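Local atomic coordinates of lipid-transfer protein (Thermomonospora curvata, PDB entry 6OK1), a protein that belongs to the thiolase-like lipid-transfer proteins and has the two-halved fold of that superfamily. Residues Leu4-Ile10 with Pro239-Trp243; Gly83-Cys87 with Val374-Thr378; Arg109-Ser115 with Glu217-Gln222; Leu277-Leu283 with Leu385-Arg391; Val301-Leu305 with Ala316-Ile320. All coordinates share one frame; numbering follows the deposited sequence. Where two conformers were deposited one is given.

Overall arrangement
Contacts 1 to 4 all reach one mixed beta sheet that runs through both thiolase-like halves of the chain. Contacts 1 and 4 are neighbours, with centres about 8 Å apart. They share the pairing of strands 240-248 and 382-388, and Arg391 of contact 4 lies on the Trp243 ring of contact 1. Contact 2 has its centre about 4 Å from the chain's centre and joins the two halves. Contact 3 lies across the chain's centre from contact 4, their centres about 30 Å apart. Contact 5 is a helix pair; both its helices lie in the chain between the two segments of contact 2. These two contacts touch through Gln304 and Thr375. The sodium ion site involves none of the five.

Contact 1 of 5, residues Leu4-Ile10 with Pro239-Trp243; sequences LPGAAAI and PALIW
Gly6 sets its CA over one face of the Trp243 indole. Gly6 CA stands 3.7 Å from the centroid of the six-membered ring of Trp243, shifted toward the rim, in a CH-pi contact. The lack of a side chain on Gly6 lets the ring come this close. Pro5 flanks the same ring, with its CB 4.2 Å from Trp243 CE3. Arg391 makes a cation-pi contact with this indole. Further along, Ile242 sends CG1 beside its own backbone N (chi1 -61°). This brings Ile242 CD1 within 4.2 Å of Ala8 CB and 4.1 Å of Ile10 CG1, and the two isoleucine side chains cross at about a right angle. Ala9 CB packs instead with Leu241 CD1 and Pro239 CB, beside helix 229-232. The backbones pair as antiparallel strands: Ile242 N gives a 2.9 Å bond to Ala8 O, and Ile10 and Ala240 bond in both directions. Gly6 N reaches Ile242 O from above the carbonyl plane. A water takes the N-H of Ala8 and donates to Leu4 O and Ile242 O, bridging the turn to the strand. Helix 86-98 packs against Ile242 and Ala8. The arrangement is an antiparallel strand pair within the central mixed sheet of the thiolase fold.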
# COMPACT_ATOMS: atom_id res chain seq x y z
N LEU A 4 -12.39 15.10 -13.96
CA LEU A 4 -11.81 15.11 -12.62
C LEU A 4 -11.61 16.52 -12.07
O LEU A 4 -12.01 16.79 -10.93
CB LEU A 4 -10.49 14.34 -12.62
CG LEU A 4 -9.71 14.34 -11.31
CD1 LEU A 4 -10.50 13.63 -10.25
CD2 LEU A 4 -8.34 13.69 -11.52
N PRO A 5 -10.99 17.45 -12.81
CA PRO A 5 -10.64 18.73 -12.19
C PRO A 5 -11.89 19.48 -11.74
O PRO A 5 -12.84 19.65 -12.51
CB PRO A 5 -9.89 19.48 -13.29
CG PRO A 5 -9.34 18.39 -14.14
CD PRO A 5 -10.44 17.36 -14.17
N GLY A 6 -11.87 19.92 -10.49
CA GLY A 6 -12.98 20.63 -9.91
C GLY A 6 -14.16 19.78 -9.50
O GLY A 6 -15.11 20.31 -8.92
N ALA A 7 -14.12 18.47 -9.76
CA ALA A 7 -15.28 17.62 -9.48
C ALA A 7 -15.44 17.37 -7.99
O ALA A 7 -16.56 17.14 -7.51
CB ALA A 7 -15.14 16.30 -10.22
N ALA A 8 -14.34 17.36 -7.24
CA ALA A 8 -14.36 17.06 -5.82
C ALA A 8 -13.74 18.19 -5.03
O ALA A 8 -13.00 19.03 -5.56
CB ALA A 8 -13.58 15.76 -5.52
N ALA A 9 -14.02 18.19 -3.73
CA ALA A 9 -13.50 19.24 -2.89
C ALA A 9 -13.22 18.72 -1.48
O ALA A 9 -13.88 17.79 -1.01
CB ALA A 9 -14.51 20.39 -2.81
N ILE A 10 -12.30 19.38 -0.79
CA ILE A 10 -12.07 19.11 0.63
C ILE A 10 -13.01 19.98 1.45
O ILE A 10 -12.98 21.21 1.40
CB ILE A 10 -10.61 19.37 1.04
CG1 ILE A 10 -9.67 18.45 0.25
CG2 ILE A 10 -10.46 19.15 2.55
CD1 ILE A 10 -8.20 18.69 0.51
N PRO A 239 -15.93 25.44 0.22
CA PRO A 239 -15.25 24.25 -0.32
C PRO A 239 -13.87 24.61 -0.85
O PRO A 239 -13.68 25.67 -1.45
CB PRO A 239 -16.18 23.78 -1.44
CG PRO A 239 -17.51 24.43 -1.14
CD PRO A 239 -17.20 25.72 -0.48
N ALA A 240 -12.92 23.70 -0.64
CA ALA A 240 -11.58 23.82 -1.19
C ALA A 240 -11.57 22.88 -2.39
O ALA A 240 -11.40 21.68 -2.24
CB ALA A 240 -10.51 23.48 -0.16
N LEU A 241 -11.83 23.41 -3.58
CA LEU A 241 -12.01 22.55 -4.73
C LEU A 241 -10.67 21.97 -5.14
O LEU A 241 -9.65 22.66 -5.11
CB LEU A 241 -12.61 23.33 -5.90
CG LEU A 241 -14.14 23.37 -5.98
CD1 LEU A 241 -14.73 24.07 -4.77
CD2 LEU A 241 -14.54 24.08 -7.26
N ILE A 242 -10.70 20.72 -5.58
CA ILE A 242 -9.51 20.04 -6.05
C ILE A 242 -9.46 20.28 -7.56
O ILE A 242 -9.98 19.51 -8.36
CB ILE A 242 -9.54 18.56 -5.67
CG1 ILE A 242 -9.58 18.43 -4.14
CG2 ILE A 242 -8.33 17.87 -6.19
CD1 ILE A 242 -10.09 17.08 -3.64
N TRP A 243 -8.79 21.37 -7.93
CA TRP A 243 -8.63 21.75 -9.33
C TRP A 243 -7.49 21.01 -10.02
O TRP A 243 -7.54 20.81 -11.24
CB TRP A 243 -8.39 23.24 -9.46
CG TRP A 243 -9.67 24.00 -9.39
CD1 TRP A 243 -10.03 24.89 -8.45
CD2 TRP A 243 -10.78 23.87 -10.30
NE1 TRP A 243 -11.30 25.38 -8.72
CE2 TRP A 243 -11.78 24.76 -9.85
CE3 TRP A 243 -11.02 23.12 -11.45
CZ2 TRP A 243 -13.00 24.90 -10.49
CZ3 TRP A 243 -12.23 23.27 -12.10
CH2 TRP A 243 -13.21 24.15 -11.62
O HOH W 1 -11.54 17.16 -8.17

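Contact 2 of 5, residues Gly83-Cys87 with Val374-Thr378; sequences GGAAC and VTAGT
Val374 meets Cys87 at the end of strand 371-375. Val374 CG1, anti to the backbone N (chi1 -175°), lies 3.9 Å from Cys87 SG. The same Cys87 SG is 3.7 Å from Val374 O, a packing distance. Thr375 turns its side chain to the other side, where OG1 is hydrogen-bonded with Gln304. Ala376 points back at the 83-87 segment. Ala376 CB sits 3.4 Å from both Gly83 O and Gly84 O, and it also packs on Ala86 CB at 4.2 Å. Cys87 SG lies at the same distance from Ala376 CB, so the methyl touches two backbone oxygens, another methyl and the sulfur. Gly377 then gives the single hydrogen bond between the segments. Gly377 N is 2.9 Å from Gly83 O and approaches 55° out of the carbonyl plane. Ala86 N reaches that oxygen from the opposite face, so two N-H groups hold it. Gly377 and Gly84 bring their CA atoms to 3.8 Å, an approach that the absence of a side chain on Gly377 allows. This buried contact joins a loop leading into helix 86-98 of the N-terminal half to the end of a C-terminal strand, at the interface between the two related halves of a thiolase-type fold.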
# COMPACT_ATOMS: atom_id res chain seq x y z
N GLY A 83 6.03 10.10 2.61
CA GLY A 83 5.39 11.39 2.41
C GLY A 83 5.21 11.79 0.96
O GLY A 83 4.43 12.72 0.69
N GLY A 84 5.86 11.12 0.02
CA GLY A 84 5.53 11.32 -1.39
C GLY A 84 4.05 11.16 -1.66
O GLY A 84 3.49 11.67 -2.65
N ALA A 85 3.38 10.40 -0.78
CA ALA A 85 2.01 10.02 -1.00
C ALA A 85 0.96 11.04 -0.58
O ALA A 85 -0.22 10.86 -0.91
CB ALA A 85 1.72 8.72 -0.21
N ALA A 86 1.33 12.08 0.17
CA ALA A 86 0.32 12.86 0.87
C ALA A 86 -0.74 13.41 -0.07
O ALA A 86 -1.94 13.27 0.19
CB ALA A 86 1.00 14.01 1.63
N CYS A 87 -0.32 14.05 -1.16
CA CYS A 87 -1.29 14.62 -2.09
C CYS A 87 -1.94 13.54 -2.94
O CYS A 87 -3.10 13.68 -3.35
CB CYS A 87 -0.58 15.66 -2.95
SG CYS A 87 -0.16 17.15 -2.01
N VAL A 374 0.09 22.73 -3.50
CA VAL A 374 0.65 21.92 -2.42
C VAL A 374 1.47 20.80 -3.02
O VAL A 374 1.01 20.12 -3.95
CB VAL A 374 -0.43 21.33 -1.50
CG1 VAL A 374 0.26 20.60 -0.31
CG2 VAL A 374 -1.37 22.38 -1.04
N THR A 375 2.68 20.60 -2.51
CA THR A 375 3.50 19.46 -2.92
C THR A 375 3.63 18.43 -1.81
O THR A 375 3.54 18.74 -0.62
CB THR A 375 4.91 19.88 -3.36
OG1 THR A 375 5.59 20.51 -2.27
CG2 THR A 375 4.83 20.84 -4.52
N ALA A 376 3.95 17.21 -2.22
CA ALA A 376 4.24 16.13 -1.29
C ALA A 376 5.75 15.84 -1.24
O ALA A 376 6.56 16.68 -1.65
CB ALA A 376 3.40 14.92 -1.69
N GLY A 377 6.11 14.67 -0.73
CA GLY A 377 7.49 14.41 -0.35
C GLY A 377 8.45 14.48 -1.53
O GLY A 377 8.13 14.07 -2.64
N THR A 378 9.66 14.97 -1.25
CA THR A 378 10.67 15.17 -2.27
C THR A 378 11.77 14.11 -2.18
O THR A 378 12.13 13.64 -1.09
CB THR A 378 11.26 16.58 -2.13
OG1 THR A 378 11.58 16.81 -0.76
CG2 THR A 378 10.24 17.61 -2.53

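Contact 3 of 5, residues Arg109-Ser115 with Glu217-Gln222; sequences RAFNERS and ESDGGQ
Asp219 and Ser115 make a compact polar contact. Asp219 OD1 takes the N-H of Arg114, whose N is 2.9 Å away, nearly in line with its C-O bond. Asp219 OD1 also takes the N-H of Ser115 on the syn side, with Ser115 N at 3.0 Å. These two bonds tie down the turn that leaves strand 104-112. Asp219 CG lies beside its own backbone N (chi1 -70°), which turns the carboxylate to that turn. Ser115 OG is modelled 2.5 Å from Asp219 OD2. This is shorter than expected, and the exact length is doubtful. Behind the carboxylate, strand 104-112 pairs antiparallel with strand 219-228 in the N-terminal half of the thiolase-type sheet. Phe111 and Gly220 bond in both directions, as do Arg109 and Gln222. Ala110 faces Gly221 closely, with Ala110 CB 3.6 Å from Gly221 CA. Beyond the pairing, Glu113 was modelled in two conformers. In one of them its CG lies over the centre of the Phe111 ring, and a water links its OE2 to Ser218 N. Further out, Ser22 N bonds to Asp219 OD2, while Asp57 holds the guanidinium of Arg109 by a salt bridge and Phe111 CD2 lies over one face of that group.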
# COMPACT_ATOMS: atom_id res chain seq x y z
N ARG A 109 -3.46 10.04 8.02
CA ARG A 109 -2.17 9.51 8.42
C ARG A 109 -2.01 9.82 9.89
O ARG A 109 -2.26 10.96 10.31
CB ARG A 109 -1.02 10.13 7.60
CG ARG A 109 0.35 9.50 7.81
CD ARG A 109 0.46 8.16 7.14
NE ARG A 109 1.81 7.61 7.24
CZ ARG A 109 2.24 6.77 8.17
NH1 ARG A 109 1.44 6.30 9.12
NH2 ARG A 109 3.53 6.39 8.15
N ALA A 110 -1.62 8.83 10.68
CA ALA A 110 -1.36 9.07 12.09
C ALA A 110 -0.25 8.16 12.59
O ALA A 110 -0.19 6.98 12.22
CB ALA A 110 -2.63 8.87 12.93
N PHE A 111 0.63 8.70 13.42
CA PHE A 111 1.74 7.89 13.91
C PHE A 111 2.34 8.50 15.17
O PHE A 111 2.11 9.67 15.51
CB PHE A 111 2.83 7.70 12.85
CG PHE A 111 3.22 8.95 12.09
CD1 PHE A 111 3.56 10.13 12.74
CD2 PHE A 111 3.35 8.90 10.70
CE1 PHE A 111 3.97 11.26 12.02
CE2 PHE A 111 3.77 10.02 9.97
CZ PHE A 111 4.07 11.21 10.64
N ASN A 112 3.12 7.67 15.86
CA ASN A 112 4.00 8.11 16.93
C ASN A 112 5.45 8.01 16.48
O ASN A 112 6.20 7.16 16.94
CB ASN A 112 3.78 7.25 18.17
CG ASN A 112 2.46 7.53 18.82
OD1 ASN A 112 2.07 8.69 18.99
ND2 ASN A 112 1.75 6.46 19.19
N GLU A 113 5.85 8.88 15.56
CA GLU A 113 7.21 8.80 15.05
C GLU A 113 8.24 9.35 16.03
O GLU A 113 9.40 8.97 15.93
CB GLU A 113 7.34 9.56 13.72
CG GLU A 113 6.83 8.82 12.52
CD GLU A 113 7.68 9.02 11.29
OE1 GLU A 113 7.97 8.01 10.63
OE2 GLU A 113 8.05 10.18 10.97
N ARG A 114 7.85 10.22 16.96
CA ARG A 114 8.81 10.71 17.94
C ARG A 114 8.94 9.78 19.14
O ARG A 114 10.05 9.53 19.61
CB ARG A 114 8.43 12.10 18.43
CG ARG A 114 9.58 12.79 19.21
CD ARG A 114 10.76 13.04 18.30
NE ARG A 114 11.96 13.58 18.94
CZ ARG A 114 12.86 12.87 19.62
NH1 ARG A 114 12.65 11.58 19.86
NH2 ARG A 114 13.97 13.45 20.06
N SER A 115 7.81 9.25 19.63
CA SER A 115 7.81 8.42 20.83
C SER A 115 7.85 6.92 20.56
O SER A 115 8.12 6.16 21.49
CB SER A 115 6.59 8.74 21.68
OG SER A 115 5.36 8.40 21.03
N GLU A 217 11.00 14.73 14.27
CA GLU A 217 9.87 13.82 14.18
C GLU A 217 8.74 14.25 15.12
O GLU A 217 8.94 14.99 16.10
CB GLU A 217 10.31 12.41 14.50
CG GLU A 217 11.49 11.95 13.63
CD GLU A 217 11.84 10.51 13.81
OE1 GLU A 217 12.20 10.13 14.94
OE2 GLU A 217 11.75 9.77 12.81
N SER A 218 7.53 13.74 14.82
CA SER A 218 6.32 14.14 15.50
C SER A 218 5.45 12.94 15.82
O SER A 218 5.51 11.90 15.16
CB SER A 218 5.48 15.09 14.64
OG SER A 218 6.19 16.26 14.25
N ASP A 219 4.63 13.11 16.86
CA ASP A 219 3.49 12.25 17.14
C ASP A 219 2.23 13.04 16.77
O ASP A 219 2.11 14.22 17.11
CB ASP A 219 3.38 11.88 18.62
CG ASP A 219 4.46 10.92 19.10
OD1 ASP A 219 5.37 10.50 18.36
OD2 ASP A 219 4.35 10.55 20.30
N GLY A 220 1.31 12.39 16.09
CA GLY A 220 0.05 13.04 15.77
C GLY A 220 -0.66 12.40 14.59
O GLY A 220 -0.14 11.49 13.94
N GLY A 221 -1.86 12.91 14.34
CA GLY A 221 -2.69 12.43 13.24
C GLY A 221 -3.37 13.57 12.52
O GLY A 221 -3.68 14.61 13.10
N GLN A 222 -3.59 13.37 11.21
CA GLN A 222 -4.21 14.36 10.33
C GLN A 222 -5.18 13.64 9.40
O GLN A 222 -4.84 12.60 8.83
CB GLN A 222 -3.17 15.11 9.50
CG GLN A 222 -3.73 16.09 8.50
CD GLN A 222 -4.21 17.37 9.15
OE1 GLN A 222 -3.42 18.13 9.73
NE2 GLN A 222 -5.50 17.65 9.02
O HOH W 2 7.37 12.55 12.23
O HOH W 3 10.69 7.23 13.19

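Contact 4 of 5, residues Leu277-Leu283 with Leu385-Arg391; sequences LYAQSGL and LILGADR
Ile386 carries the contact from strand 382-388 to helix 268-281. Its CB points at the helix, and the two branches part there. Ile386 CG2, anti to the backbone N, meets Leu283 CD1 at 4.0 Å, just beyond the helix end. Ile386 CG1 lies beside the backbone N (chi1 -66°) and runs on toward Leu277, 4.0 Å from Leu277 CB. CD1 ends among three residues. Ile386 CD1 is 3.6 Å from Leu277 CB and equally far from Ser281 OG, and 4.1 Å from Tyr278 CD1. The Tyr278 and Ile386 side chains cross at about a right angle. Ser281 OG donates to Leu277 O at 2.7 Å, on the opposite face of that carbonyl from Ser281 N. The hydroxyl is therefore bonded within the helix while the methyl packs on it. Arg391 comes toward Leu283 from the opposite direction. Arg391 NH1 gives a 3.1 Å bond to Ser281 O, which lies in the plane of the guanidinium. This arginine is poorly ordered, so the bond may be loose. The axes of 277-281 and 385-388 run at 37° to each other. This is a helix packed on the mixed sheet, as in the layered alpha/beta architecture of the thiolase fold, here in its C-terminal half.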
# COMPACT_ATOMS: atom_id res chain seq x y z
N LEU A 277 -0.79 19.39 -12.91
CA LEU A 277 -1.60 20.32 -12.12
C LEU A 277 -2.03 21.51 -12.95
O LEU A 277 -3.18 21.94 -12.87
CB LEU A 277 -0.84 20.82 -10.92
CG LEU A 277 -0.44 19.76 -9.91
CD1 LEU A 277 0.38 20.40 -8.79
CD2 LEU A 277 -1.69 19.10 -9.35
N TYR A 278 -1.10 22.09 -13.69
CA TYR A 278 -1.45 23.26 -14.50
C TYR A 278 -2.37 22.88 -15.66
O TYR A 278 -3.30 23.64 -16.00
CB TYR A 278 -0.18 23.93 -15.02
CG TYR A 278 0.65 24.54 -13.93
CD1 TYR A 278 0.08 25.36 -12.96
CD2 TYR A 278 2.01 24.26 -13.84
CE1 TYR A 278 0.83 25.90 -11.95
CE2 TYR A 278 2.78 24.81 -12.83
CZ TYR A 278 2.18 25.64 -11.89
OH TYR A 278 2.90 26.20 -10.87
N ALA A 279 -2.13 21.75 -16.31
CA ALA A 279 -3.00 21.34 -17.41
C ALA A 279 -4.40 21.01 -16.91
O ALA A 279 -5.40 21.35 -17.57
CB ALA A 279 -2.40 20.16 -18.15
N GLN A 280 -4.50 20.35 -15.76
CA GLN A 280 -5.81 19.95 -15.24
C GLN A 280 -6.64 21.18 -14.89
O GLN A 280 -7.84 21.25 -15.20
CB GLN A 280 -5.65 19.09 -13.99
CG GLN A 280 -5.17 17.67 -14.26
CD GLN A 280 -4.78 16.98 -12.97
OE1 GLN A 280 -4.87 17.58 -11.91
NE2 GLN A 280 -4.34 15.75 -13.06
N SER A 281 -6.02 22.12 -14.20
CA SER A 281 -6.71 23.26 -13.62
C SER A 281 -6.90 24.41 -14.58
O SER A 281 -7.65 25.34 -14.26
CB SER A 281 -5.93 23.76 -12.40
OG SER A 281 -4.63 24.25 -12.76
N GLY A 282 -6.22 24.39 -15.72
CA GLY A 282 -6.23 25.53 -16.62
C GLY A 282 -5.49 26.74 -16.10
O GLY A 282 -5.73 27.85 -16.58
N LEU A 283 -4.59 26.55 -15.13
CA LEU A 283 -3.88 27.64 -14.50
C LEU A 283 -2.42 27.62 -14.91
O LEU A 283 -1.89 26.63 -15.42
CB LEU A 283 -3.97 27.56 -12.97
CG LEU A 283 -5.38 27.56 -12.38
CD1 LEU A 283 -5.35 27.38 -10.89
CD2 LEU A 283 -6.13 28.87 -12.71
N LEU A 385 -1.19 19.03 -5.39
CA LEU A 385 -2.56 19.49 -5.56
C LEU A 385 -2.54 20.95 -5.94
O LEU A 385 -1.66 21.70 -5.54
CB LEU A 385 -3.39 19.40 -4.28
CG LEU A 385 -3.49 18.01 -3.66
CD1 LEU A 385 -3.98 18.14 -2.25
CD2 LEU A 385 -4.38 17.09 -4.48
N ILE A 386 -3.58 21.37 -6.67
CA ILE A 386 -3.99 22.77 -6.63
C ILE A 386 -5.39 22.79 -6.03
O ILE A 386 -6.31 22.16 -6.56
CB ILE A 386 -3.95 23.45 -8.02
CG1 ILE A 386 -2.50 23.55 -8.52
CG2 ILE A 386 -4.58 24.86 -7.93
CD1 ILE A 386 -2.35 24.00 -9.98
N LEU A 387 -5.51 23.45 -4.88
CA LEU A 387 -6.79 23.70 -4.23
C LEU A 387 -7.22 25.13 -4.53
O LEU A 387 -6.39 26.05 -4.51
CB LEU A 387 -6.70 23.48 -2.72
CG LEU A 387 -6.24 22.10 -2.28
CD1 LEU A 387 -6.26 22.03 -0.78
CD2 LEU A 387 -7.12 21.02 -2.88
N GLY A 388 -8.51 25.32 -4.81
CA GLY A 388 -8.99 26.62 -5.22
C GLY A 388 -10.35 26.97 -4.65
O GLY A 388 -11.17 26.11 -4.31
N ALA A 389 -10.58 28.28 -4.57
CA ALA A 389 -11.91 28.76 -4.23
C ALA A 389 -12.92 28.24 -5.25
O ALA A 389 -12.59 27.91 -6.39
CB ALA A 389 -11.93 30.29 -4.20
N ASP A 390 -14.16 28.10 -4.80
CA ASP A 390 -15.22 27.59 -5.65
C ASP A 390 -15.41 28.54 -6.83
O ASP A 390 -15.53 29.74 -6.64
CB ASP A 390 -16.51 27.47 -4.84
CG ASP A 390 -17.60 26.68 -5.56
OD1 ASP A 390 -17.44 26.38 -6.77
OD2 ASP A 390 -18.61 26.35 -4.89
N ARG A 391 -15.44 28.00 -8.05
CA ARG A 391 -15.52 28.79 -9.28
C ARG A 391 -16.95 28.99 -9.73
O ARG A 391 -17.26 28.93 -10.92
CB ARG A 391 -14.70 28.13 -10.39
CG ARG A 391 -13.21 28.43 -10.35
CD ARG A 391 -12.52 27.99 -11.64
NE ARG A 391 -11.11 27.69 -11.42
CZ ARG A 391 -10.30 27.14 -12.32
NH1 ARG A 391 -9.03 26.90 -12.01
NH2 ARG A 391 -10.75 26.84 -13.53

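Contact 5 of 5, residues Val301-Leu305 with Ala316-Ile320; sequences VLPQL and AKDFI
Residues 301-305 and 316-320 are short helical pieces whose axes pass 9.3 Å apart and stand nearly perpendicular, at 96°. The backbones come nearest at Leu302 and Ala316, with CA atoms 5.1 Å apart. The small alanine permits this approach. Its CB points at the other helix, and Ala316 CB lies 3.2 Å from Leu302 O and 3.6 Å from Leu302 CB. Leu302 then spreads its two methyls over the second helix. Leu302 CD1 meets Ile320 CD1 at 3.6 Å, and CD2 rests near the backbone of Lys317. Ile320 holds CG1 beside its own backbone N (chi1 -64°), which carries CD1 between the two leucines. Its other leucine partner is Leu305, whose CD1 lies 3.9 Å from Ile320 CD1. Both leucine side chains cross the isoleucine at about a right angle. Leu305 also sends CD2 to 4.1 Å from Phe319 CE2, approaching that ring obliquely. The side-chain packing is apolar. Lys317 makes a salt bridge with Asp318 within its own helix. Outside the pair, Glu306 accepts the N-H of Ala316, which ties the start of the second helix back to the first. Leu305 also packs against Leu293, just after strand 290-292. Tyr159 of helix 148-163 touches Leu302 and Ala316, and Val173 of helix 167-182 packs on Leu302.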
# COMPACT_ATOMS: atom_id res chain seq x y z
N VAL A 301 13.51 22.56 -1.39
CA VAL A 301 12.52 23.60 -1.68
C VAL A 301 12.95 24.40 -2.90
O VAL A 301 12.09 24.86 -3.67
CB VAL A 301 12.31 24.48 -0.45
CG1 VAL A 301 11.43 25.71 -0.79
CG2 VAL A 301 11.66 23.67 0.67
N LEU A 302 14.26 24.60 -3.09
CA LEU A 302 14.73 25.44 -4.18
C LEU A 302 14.41 24.82 -5.55
O LEU A 302 13.78 25.49 -6.36
CB LEU A 302 16.22 25.77 -4.01
CG LEU A 302 16.54 26.95 -3.09
CD1 LEU A 302 16.24 26.60 -1.64
CD2 LEU A 302 18.00 27.36 -3.18
N PRO A 303 14.81 23.58 -5.81
CA PRO A 303 14.42 23.00 -7.12
C PRO A 303 12.91 22.83 -7.27
O PRO A 303 12.43 22.84 -8.41
CB PRO A 303 15.17 21.66 -7.15
CG PRO A 303 15.52 21.37 -5.68
CD PRO A 303 15.76 22.73 -5.09
N GLN A 304 12.15 22.69 -6.18
CA GLN A 304 10.70 22.65 -6.32
C GLN A 304 10.19 23.92 -6.97
O GLN A 304 9.35 23.87 -7.88
CB GLN A 304 10.04 22.46 -4.97
CG GLN A 304 10.07 21.05 -4.44
CD GLN A 304 9.26 20.97 -3.19
OE1 GLN A 304 8.03 20.96 -3.23
NE2 GLN A 304 9.95 20.99 -2.06
N LEU A 305 10.68 25.08 -6.52
CA LEU A 305 10.23 26.34 -7.12
C LEU A 305 10.52 26.38 -8.61
O LEU A 305 9.72 26.89 -9.42
CB LEU A 305 10.89 27.52 -6.40
CG LEU A 305 10.41 27.76 -4.96
CD1 LEU A 305 11.43 28.59 -4.18
CD2 LEU A 305 9.02 28.42 -4.96
N ALA A 316 16.21 29.85 -7.86
CA ALA A 316 15.41 29.85 -6.65
C ALA A 316 16.07 30.63 -5.53
O ALA A 316 15.38 31.26 -4.73
CB ALA A 316 15.14 28.41 -6.19
N LYS A 317 17.40 30.59 -5.45
CA LYS A 317 18.07 31.32 -4.39
C LYS A 317 17.76 32.81 -4.49
O LYS A 317 17.60 33.50 -3.48
CB LYS A 317 19.58 31.09 -4.44
CG LYS A 317 20.25 31.65 -5.70
CD LYS A 317 21.72 31.19 -5.76
CE LYS A 317 22.42 31.69 -7.03
NZ LYS A 317 22.48 33.17 -7.03
N ASP A 318 17.64 33.30 -5.72
CA ASP A 318 17.33 34.72 -5.94
C ASP A 318 15.86 35.02 -5.65
O ASP A 318 15.55 36.04 -5.03
CB ASP A 318 17.70 35.08 -7.37
CG ASP A 318 19.13 34.73 -7.70
OD1 ASP A 318 20.03 35.20 -6.98
OD2 ASP A 318 19.37 33.97 -8.65
N PHE A 319 14.96 34.14 -6.08
CA PHE A 319 13.54 34.26 -5.78
C PHE A 319 13.31 34.34 -4.28
O PHE A 319 12.52 35.16 -3.80
CB PHE A 319 12.80 33.07 -6.40
CG PHE A 319 11.30 33.13 -6.31
CD1 PHE A 319 10.57 33.83 -7.23
CD2 PHE A 319 10.62 32.44 -5.31
CE1 PHE A 319 9.18 33.87 -7.16
CE2 PHE A 319 9.24 32.46 -5.24
CZ PHE A 319 8.52 33.18 -6.17
N ILE A 320 14.03 33.52 -3.50
CA ILE A 320 13.85 33.49 -2.05
C ILE A 320 14.48 34.72 -1.40
O ILE A 320 13.89 35.36 -0.52
CB ILE A 320 14.43 32.19 -1.47
CG1 ILE A 320 13.63 31.01 -2.02
CG2 ILE A 320 14.45 32.23 0.06
CD1 ILE A 320 14.25 29.64 -1.69